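Local coordinates for phosphatidylserine synthase (Haemophilus influenzae, PDB 3HSI), which is a phospholipase D superfamily protein whose single chain probably holds two domains of that fold, at residues 58-69 / 158-167. Numbering follows the deposited sequence.
Sequences LYWQKDEAGQEI and SINNVYLHQF
Trp60 and Ile159 form a single backbone bridge: Ile159 N donates to Tyr59 O (3.3 Å), and Gln61 N donates to Ile159 O (2.8 Å). A weak bond from Tyr59 N to the hydroxyl of Ser158 extends this link.

Side-chain polar bonds take over where helix 64-79 begins. Asp63, the N-cap, divides its carboxylate: OD1 accepts from Gly66 N in the first turn, while OD2 takes Asn161 N at 2.8 Å, from the syn side but 35° out of plane. The Asn161 amide stacks almost parallel on this carboxylate, its OD1 receiving Ala65 N (2.9 Å) almost head-on and its ND2 reaching Glu64 OE1 (3.1 Å). Asn160 OD1 accepts from Tyr163 N, three residues on, an Asx motif. Further along, Gln166, bent at chi2 (71°), brings NE2 to Glu68 OE1; Lys39 of helix 35-48 forms a salt bridge with Glu68 OE1 and a hydrogen bond with Gln166 OE1.

CH-pi contacts flank the bridge. Ser158 CB sits over the centre of the Tyr59 ring, 3.8 Å from its centroid. Ile159 lies alongside Trp60 with CG2 over the five-membered ring, whose NE1 is tied to Gly66 O. Under the first turns of helix 64-79, Ile69 CG1 meets Leu164 CD2 at 3.7 Å, and Ala65 CB touches the same methyl.

With Asp63 and Asn161 supplying acceptors, two backbone N-H groups of the first helical turn, those of Gly66 and Ala65, are satisfied by side chains, one from each segment, which couples the loop after strand 151-155 directly to the helix start.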
ATOM      1  N   LEU C  58      19.853   2.636  -5.354  1.00 22.22           N
ATOM      2  CA  LEU C  58      18.532   2.932  -5.896  1.00 21.91           C
ATOM      3  C   LEU C  58      18.658   3.138  -7.419  1.00 22.67           C
ATOM      4  O   LEU C  58      17.919   2.537  -8.212  1.00 22.00           O
ATOM      5  CB  LEU C  58      17.936   4.170  -5.249  1.00 21.03           C
ATOM      6  CG  LEU C  58      16.538   4.592  -5.785  1.00 24.49           C
ATOM      7  CD1 LEU C  58      15.486   3.468  -5.675  1.00 20.39           C
ATOM      8  CD2 LEU C  58      16.027   5.893  -5.087  1.00 22.57           C
ATOM      9  N   TYR C  59      19.634   3.930  -7.840  1.00 22.78           N
ATOM     10  CA  TYR C  59      19.829   4.106  -9.264  1.00 23.21           C
ATOM     11  C   TYR C  59      21.248   4.442  -9.598  1.00 23.40           C
ATOM     12  O   TYR C  59      22.032   4.787  -8.722  1.00 24.02           O
ATOM     13  CB  TYR C  59      18.873   5.160  -9.829  1.00 23.05           C
ATOM     14  CG  TYR C  59      18.973   6.552  -9.232  1.00 25.73           C
ATOM     15  CD1 TYR C  59      19.765   7.524  -9.830  1.00 28.61           C
ATOM     16  CD2 TYR C  59      18.225   6.913  -8.108  1.00 27.56           C
ATOM     17  CE1 TYR C  59      19.824   8.807  -9.325  1.00 29.69           C
ATOM     18  CE2 TYR C  59      18.281   8.194  -7.588  1.00 28.14           C
ATOM     19  CZ  TYR C  59      19.087   9.139  -8.201  1.00 29.26           C
ATOM     20  OH  TYR C  59      19.159  10.423  -7.713  1.00 28.22           O
ATOM     21  N   TRP C  60      21.579   4.322 -10.883  1.00 23.37           N
ATOM     22  CA  TRP C  60      22.853   4.726 -11.390  1.00 22.59           C
ATOM     23  C   TRP C  60      22.545   5.482 -12.686  1.00 23.04           C
ATOM     24  O   TRP C  60      22.133   4.901 -13.692  1.00 21.83           O
ATOM     25  CB  TRP C  60      23.713   3.495 -11.618  1.00 22.17           C
ATOM     26  CG  TRP C  60      25.083   3.751 -12.099  1.00 21.74           C
ATOM     27  CD1 TRP C  60      25.479   4.677 -13.025  1.00 23.44           C
ATOM     28  CD2 TRP C  60      26.254   3.012 -11.743  1.00 20.76           C
ATOM     29  NE1 TRP C  60      26.828   4.567 -13.256  1.00 20.59           N
ATOM     30  CE2 TRP C  60      27.329   3.554 -12.477  1.00 20.61           C
ATOM     31  CE3 TRP C  60      26.496   1.934 -10.872  1.00 19.57           C
ATOM     32  CZ2 TRP C  60      28.638   3.057 -12.374  1.00 20.76           C
ATOM     33  CZ3 TRP C  60      27.799   1.435 -10.770  1.00 19.94           C
ATOM     34  CH2 TRP C  60      28.853   2.016 -11.499  1.00 21.29           C
ATOM     35  N   GLN C  61      22.731   6.801 -12.627  1.00 23.41           N
ATOM     36  CA  GLN C  61      22.233   7.709 -13.657  1.00 23.29           C
ATOM     37  C   GLN C  61      23.192   7.835 -14.837  1.00 23.90           C
ATOM     38  O   GLN C  61      24.407   7.839 -14.670  1.00 23.71           O
ATOM     39  CB  GLN C  61      22.019   9.080 -13.031  1.00 22.92           C
ATOM     40  CG  GLN C  61      21.345  10.103 -13.904  1.00 22.53           C
ATOM     41  CD  GLN C  61      19.862   9.792 -14.109  1.00 23.75           C
ATOM     42  OE1 GLN C  61      19.233   9.106 -13.300  1.00 25.77           O
ATOM     43  NE2 GLN C  61      19.309  10.287 -15.197  1.00 24.10           N
ATOM     44  N   LYS C  62      22.626   7.975 -16.020  1.00 24.56           N
ATOM     45  CA  LYS C  62      23.403   8.217 -17.230  1.00 26.05           C
ATOM     46  C   LYS C  62      24.156   9.572 -17.332  1.00 26.30           C
ATOM     47  O   LYS C  62      24.651   9.897 -18.405  1.00 27.66           O
ATOM     48  CB  LYS C  62      22.478   8.098 -18.438  1.00 25.88           C
ATOM     49  CG  LYS C  62      21.257   9.001 -18.331  1.00 28.95           C
ATOM     50  CD  LYS C  62      20.408   8.992 -19.595  1.00 34.33           C
ATOM     51  CE  LYS C  62      19.548  10.278 -19.613  1.00 38.19           C
ATOM     52  NZ  LYS C  62      18.924  10.534 -20.939  1.00 40.02           N
ATOM     53  N   ASP C  63      24.227  10.377 -16.284  1.00 25.42           N
ATOM     54  CA  ASP C  63      24.829  11.702 -16.435  1.00 24.46           C
ATOM     55  C   ASP C  63      26.365  11.593 -16.396  1.00 24.10           C
ATOM     56  O   ASP C  63      26.912  10.498 -16.523  1.00 23.58           O
ATOM     57  CB  ASP C  63      24.273  12.654 -15.372  1.00 24.23           C
ATOM     58  CG  ASP C  63      24.526  12.149 -13.946  1.00 24.60           C
ATOM     59  OD1 ASP C  63      25.425  11.286 -13.780  1.00 24.88           O
ATOM     60  OD2 ASP C  63      23.858  12.633 -12.996  1.00 23.64           O
ATOM     61  N   GLU C  64      27.063  12.715 -16.225  1.00 24.23           N
ATOM     62  CA  GLU C  64      28.543  12.716 -16.357  1.00 23.87           C
ATOM     63  C   GLU C  64      29.280  11.948 -15.270  1.00 23.05           C
ATOM     64  O   GLU C  64      30.301  11.320 -15.545  1.00 23.09           O
ATOM     65  CB  GLU C  64      29.096  14.135 -16.439  1.00 23.53           C
ATOM     66  CG  GLU C  64      28.690  14.850 -17.693  1.00 25.85           C
ATOM     67  CD  GLU C  64      27.421  15.701 -17.524  1.00 29.76           C
ATOM     68  OE1 GLU C  64      26.515  15.366 -16.719  1.00 29.83           O
ATOM     69  OE2 GLU C  64      27.333  16.730 -18.225  1.00 33.67           O
ATOM     70  N   ALA C  65      28.791  12.040 -14.040  1.00 22.68           N
ATOM     71  CA  ALA C  65      29.334  11.242 -12.931  1.00 23.08           C
ATOM     72  C   ALA C  65      29.085   9.728 -13.162  1.00 23.14           C
ATOM     73  O   ALA C  65      30.005   8.903 -13.022  1.00 23.09           O
ATOM     74  CB  ALA C  65      28.754  11.710 -11.584  1.00 22.19           C
ATOM     75  N   GLY C  66      27.856   9.375 -13.546  1.00 23.18           N
ATOM     76  CA  GLY C  66      27.534   7.978 -13.887  1.00 22.98           C
ATOM     77  C   GLY C  66      28.508   7.401 -14.899  1.00 23.31           C
ATOM     78  O   GLY C  66      28.950   6.255 -14.764  1.00 23.53           O
ATOM     79  N   GLN C  67      28.844   8.212 -15.905  1.00 22.99           N
ATOM     80  CA  GLN C  67      29.681   7.816 -16.999  1.00 22.96           C
ATOM     81  C   GLN C  67      31.128   7.643 -16.553  1.00 22.60           C
ATOM     82  O   GLN C  67      31.795   6.694 -16.967  1.00 21.93           O
ATOM     83  CB  GLN C  67      29.607   8.852 -18.131  1.00 22.92           C
ATOM     84  CG  GLN C  67      30.463   8.513 -19.370  1.00 25.20           C
ATOM     85  CD  GLN C  67      29.901   7.337 -20.177  1.00 30.24           C
ATOM     86  OE1 GLN C  67      28.801   7.418 -20.732  1.00 31.87           O
ATOM     87  NE2 GLN C  67      30.647   6.220 -20.216  1.00 30.34           N
ATOM     88  N   GLU C  68      31.611   8.567 -15.731  1.00 22.94           N
ATOM     89  CA  GLU C  68      32.965   8.487 -15.200  1.00 23.54           C
ATOM     90  C   GLU C  68      33.105   7.218 -14.355  1.00 23.50           C
ATOM     91  O   GLU C  68      34.084   6.478 -14.496  1.00 23.79           O
ATOM     92  CB  GLU C  68      33.274   9.709 -14.361  1.00 24.24           C
ATOM     93  CG  GLU C  68      34.757   9.855 -14.047  1.00 27.54           C
ATOM     94  CD  GLU C  68      35.080  11.102 -13.241  1.00 32.36           C
ATOM     95  OE1 GLU C  68      34.214  12.009 -13.118  1.00 32.33           O
ATOM     96  OE2 GLU C  68      36.221  11.170 -12.722  1.00 36.04           O
ATOM     97  N   ILE C  69      32.107   6.918 -13.534  1.00 22.81           N
ATOM     98  CA  ILE C  69      32.215   5.722 -12.696  1.00 24.12           C
ATOM     99  C   ILE C  69      32.157   4.461 -13.540  1.00 24.33           C
ATOM    100  O   ILE C  69      32.988   3.558 -13.357  1.00 25.41           O
ATOM    101  CB  ILE C  69      31.190   5.673 -11.529  1.00 23.73           C
ATOM    102  CG1 ILE C  69      31.310   6.913 -10.627  1.00 23.69           C
ATOM    103  CG2 ILE C  69      31.375   4.401 -10.700  1.00 24.05           C
ATOM    104  CD1 ILE C  69      32.755   7.332 -10.282  1.00 22.89           C
ATOM    105  N   SER C 158      23.060   7.446  -4.249  1.00 24.74           N
ATOM    106  CA  SER C 158      23.073   6.771  -5.565  1.00 24.49           C
ATOM    107  C   SER C 158      24.205   7.347  -6.404  1.00 24.53           C
ATOM    108  O   SER C 158      24.992   8.151  -5.892  1.00 25.28           O
ATOM    109  CB  SER C 158      21.764   6.978  -6.294  1.00 23.62           C
ATOM    110  OG  SER C 158      20.731   6.280  -5.654  1.00 25.01           O
ATOM    111  N   ILE C 159      24.307   6.921  -7.668  1.00 24.07           N
ATOM    112  CA  ILE C 159      25.354   7.412  -8.565  1.00 23.69           C
ATOM    113  C   ILE C 159      24.711   8.392  -9.536  1.00 22.90           C
ATOM    114  O   ILE C 159      23.981   7.992 -10.440  1.00 22.79           O
ATOM    115  CB  ILE C 159      26.064   6.277  -9.377  1.00 23.59           C
ATOM    116  CG1 ILE C 159      26.552   5.151  -8.463  1.00 26.38           C
ATOM    117  CG2 ILE C 159      27.221   6.830 -10.237  1.00 24.20           C
ATOM    118  CD1 ILE C 159      27.812   5.486  -7.693  1.00 30.27           C
ATOM    119  N   ASN C 160      24.967   9.676  -9.309  1.00 22.55           N
ATOM    120  CA  ASN C 160      24.658  10.747 -10.280  1.00 22.30           C
ATOM    121  C   ASN C 160      25.527  11.965  -9.932  1.00 21.06           C
ATOM    122  O   ASN C 160      26.282  11.908  -8.961  1.00 21.87           O
ATOM    123  CB  ASN C 160      23.153  11.097 -10.285  1.00 21.35           C
ATOM    124  CG  ASN C 160      22.716  11.772  -9.024  1.00 22.15           C
ATOM    125  OD1 ASN C 160      23.538  12.110  -8.179  1.00 22.35           O
ATOM    126  ND2 ASN C 160      21.405  11.984  -8.879  1.00 24.46           N
ATOM    127  N   ASN C 161      25.399  13.049 -10.691  1.00 19.84           N
ATOM    128  CA  ASN C 161      26.188  14.274 -10.461  1.00 18.95           C
ATOM    129  C   ASN C 161      26.136  14.843  -9.041  1.00 18.69           C
ATOM    130  O   ASN C 161      27.177  15.152  -8.437  1.00 18.42           O
ATOM    131  CB  ASN C 161      25.789  15.381 -11.464  1.00 17.91           C
ATOM    132  CG  ASN C 161      26.187  15.056 -12.900  1.00 18.26           C
ATOM    133  OD1 ASN C 161      27.088  14.258 -13.154  1.00 20.46           O
ATOM    134  ND2 ASN C 161      25.490  15.666 -13.851  1.00 19.60           N
ATOM    135  N   VAL C 162      24.930  15.033  -8.514  1.00 18.52           N
ATOM    136  CA  VAL C 162      24.842  15.667  -7.201  1.00 18.37           C
ATOM    137  C   VAL C 162      25.425  14.831  -6.053  1.00 18.96           C
ATOM    138  O   VAL C 162      26.188  15.353  -5.246  1.00 18.41           O
ATOM    139  CB  VAL C 162      23.451  16.353  -6.901  1.00 18.86           C
ATOM    140  CG1 VAL C 162      23.288  17.563  -7.828  1.00 17.32           C
ATOM    141  CG2 VAL C 162      22.269  15.378  -7.030  1.00 15.99           C
ATOM    142  N   TYR C 163      25.169  13.520  -6.048  1.00 19.58           N
ATOM    143  CA  TYR C 163      25.706  12.666  -4.983  1.00 21.12           C
ATOM    144  C   TYR C 163      27.232  12.592  -5.001  1.00 21.59           C
ATOM    145  O   TYR C 163      27.860  12.368  -3.952  1.00 23.22           O
ATOM    146  CB  TYR C 163      25.124  11.240  -5.053  1.00 22.26           C
ATOM    147  CG  TYR C 163      23.709  11.077  -4.512  1.00 21.54           C
ATOM    148  CD1 TYR C 163      22.663  10.684  -5.344  1.00 21.86           C
ATOM    149  CD2 TYR C 163      23.432  11.297  -3.164  1.00 21.81           C
ATOM    150  CE1 TYR C 163      21.355  10.524  -4.841  1.00 18.97           C
ATOM    151  CE2 TYR C 163      22.147  11.147  -2.650  1.00 21.37           C
ATOM    152  CZ  TYR C 163      21.111  10.742  -3.487  1.00 22.28           C
ATOM    153  OH  TYR C 163      19.839  10.601  -2.952  1.00 22.39           O
ATOM    154  N   LEU C 164      27.835  12.766  -6.170  1.00 20.91           N
ATOM    155  CA  LEU C 164      29.294  12.701  -6.283  1.00 21.03           C
ATOM    156  C   LEU C 164      29.971  14.077  -6.441  1.00 21.24           C
ATOM    157  O   LEU C 164      31.198  14.164  -6.672  1.00 21.29           O
ATOM    158  CB  LEU C 164      29.664  11.776  -7.447  1.00 21.93           C
ATOM    159  CG  LEU C 164      29.711  10.269  -7.133  1.00 22.79           C
ATOM    160  CD1 LEU C 164      28.494   9.802  -6.394  1.00 25.78           C
ATOM    161  CD2 LEU C 164      29.845   9.477  -8.398  1.00 25.67           C
ATOM    162  N   HIS C 165      29.168  15.144  -6.295  1.00 20.82           N
ATOM    163  CA  HIS C 165      29.643  16.511  -6.455  1.00 20.24           C
ATOM    164  C   HIS C 165      30.400  16.678  -7.773  1.00 20.08           C
ATOM    165  O   HIS C 165      31.524  17.169  -7.800  1.00 19.10           O
ATOM    166  CB  HIS C 165      30.549  16.892  -5.283  1.00 20.20           C
ATOM    167  CG  HIS C 165      30.633  18.358  -5.050  1.00 19.31           C
ATOM    168  ND1 HIS C 165      31.096  18.895  -3.873  1.00 19.47           N
ATOM    169  CD2 HIS C 165      30.289  19.407  -5.837  1.00 20.21           C
ATOM    170  CE1 HIS C 165      31.050  20.215  -3.952  1.00 18.65           C
ATOM    171  NE2 HIS C 165      30.555  20.550  -5.132  1.00 16.85           N
ATOM    172  N   GLN C 166      29.770  16.282  -8.873  1.00 20.66           N
ATOM    173  CA  GLN C 166      30.408  16.405 -10.182  1.00 20.50           C
ATOM    174  C   GLN C 166      30.744  17.851 -10.575  1.00 20.36           C
ATOM    175  O   GLN C 166      31.818  18.108 -11.136  1.00 19.67           O
ATOM    176  CB  GLN C 166      29.557  15.728 -11.265  1.00 21.09           C
ATOM    177  CG  GLN C 166      30.293  15.523 -12.608  1.00 21.97           C
ATOM    178  CD  GLN C 166      31.362  14.450 -12.512  1.00 26.84           C
ATOM    179  OE1 GLN C 166      31.519  13.805 -11.471  1.00 27.38           O
ATOM    180  NE2 GLN C 166      32.092  14.241 -13.593  1.00 25.82           N
ATOM    181  N   PHE C 167      29.820  18.783 -10.335  1.00 19.76           N
ATOM    182  CA  PHE C 167      30.090  20.192 -10.652  1.00 20.51           C
ATOM    183  C   PHE C 167      30.011  21.020  -9.378  1.00 20.50           C
ATOM    184  O   PHE C 167      30.672  20.678  -8.405  1.00 21.13           O
ATOM    185  CB  PHE C 167      29.219  20.711 -11.818  1.00 20.28           C
ATOM    186  CG  PHE C 167      29.332  19.850 -13.068  1.00 21.17           C
ATOM    187  CD1 PHE C 167      28.355  18.891 -13.373  1.00 21.35           C
ATOM    188  CD2 PHE C 167      30.456  19.944 -13.897  1.00 20.99           C
ATOM    189  CE1 PHE C 167      28.472  18.063 -14.515  1.00 21.56           C
ATOM    190  CE2 PHE C 167      30.598  19.123 -15.054  1.00 18.76           C
ATOM    191  CZ  PHE C 167      29.604  18.185 -15.365  1.00 20.21           C
TER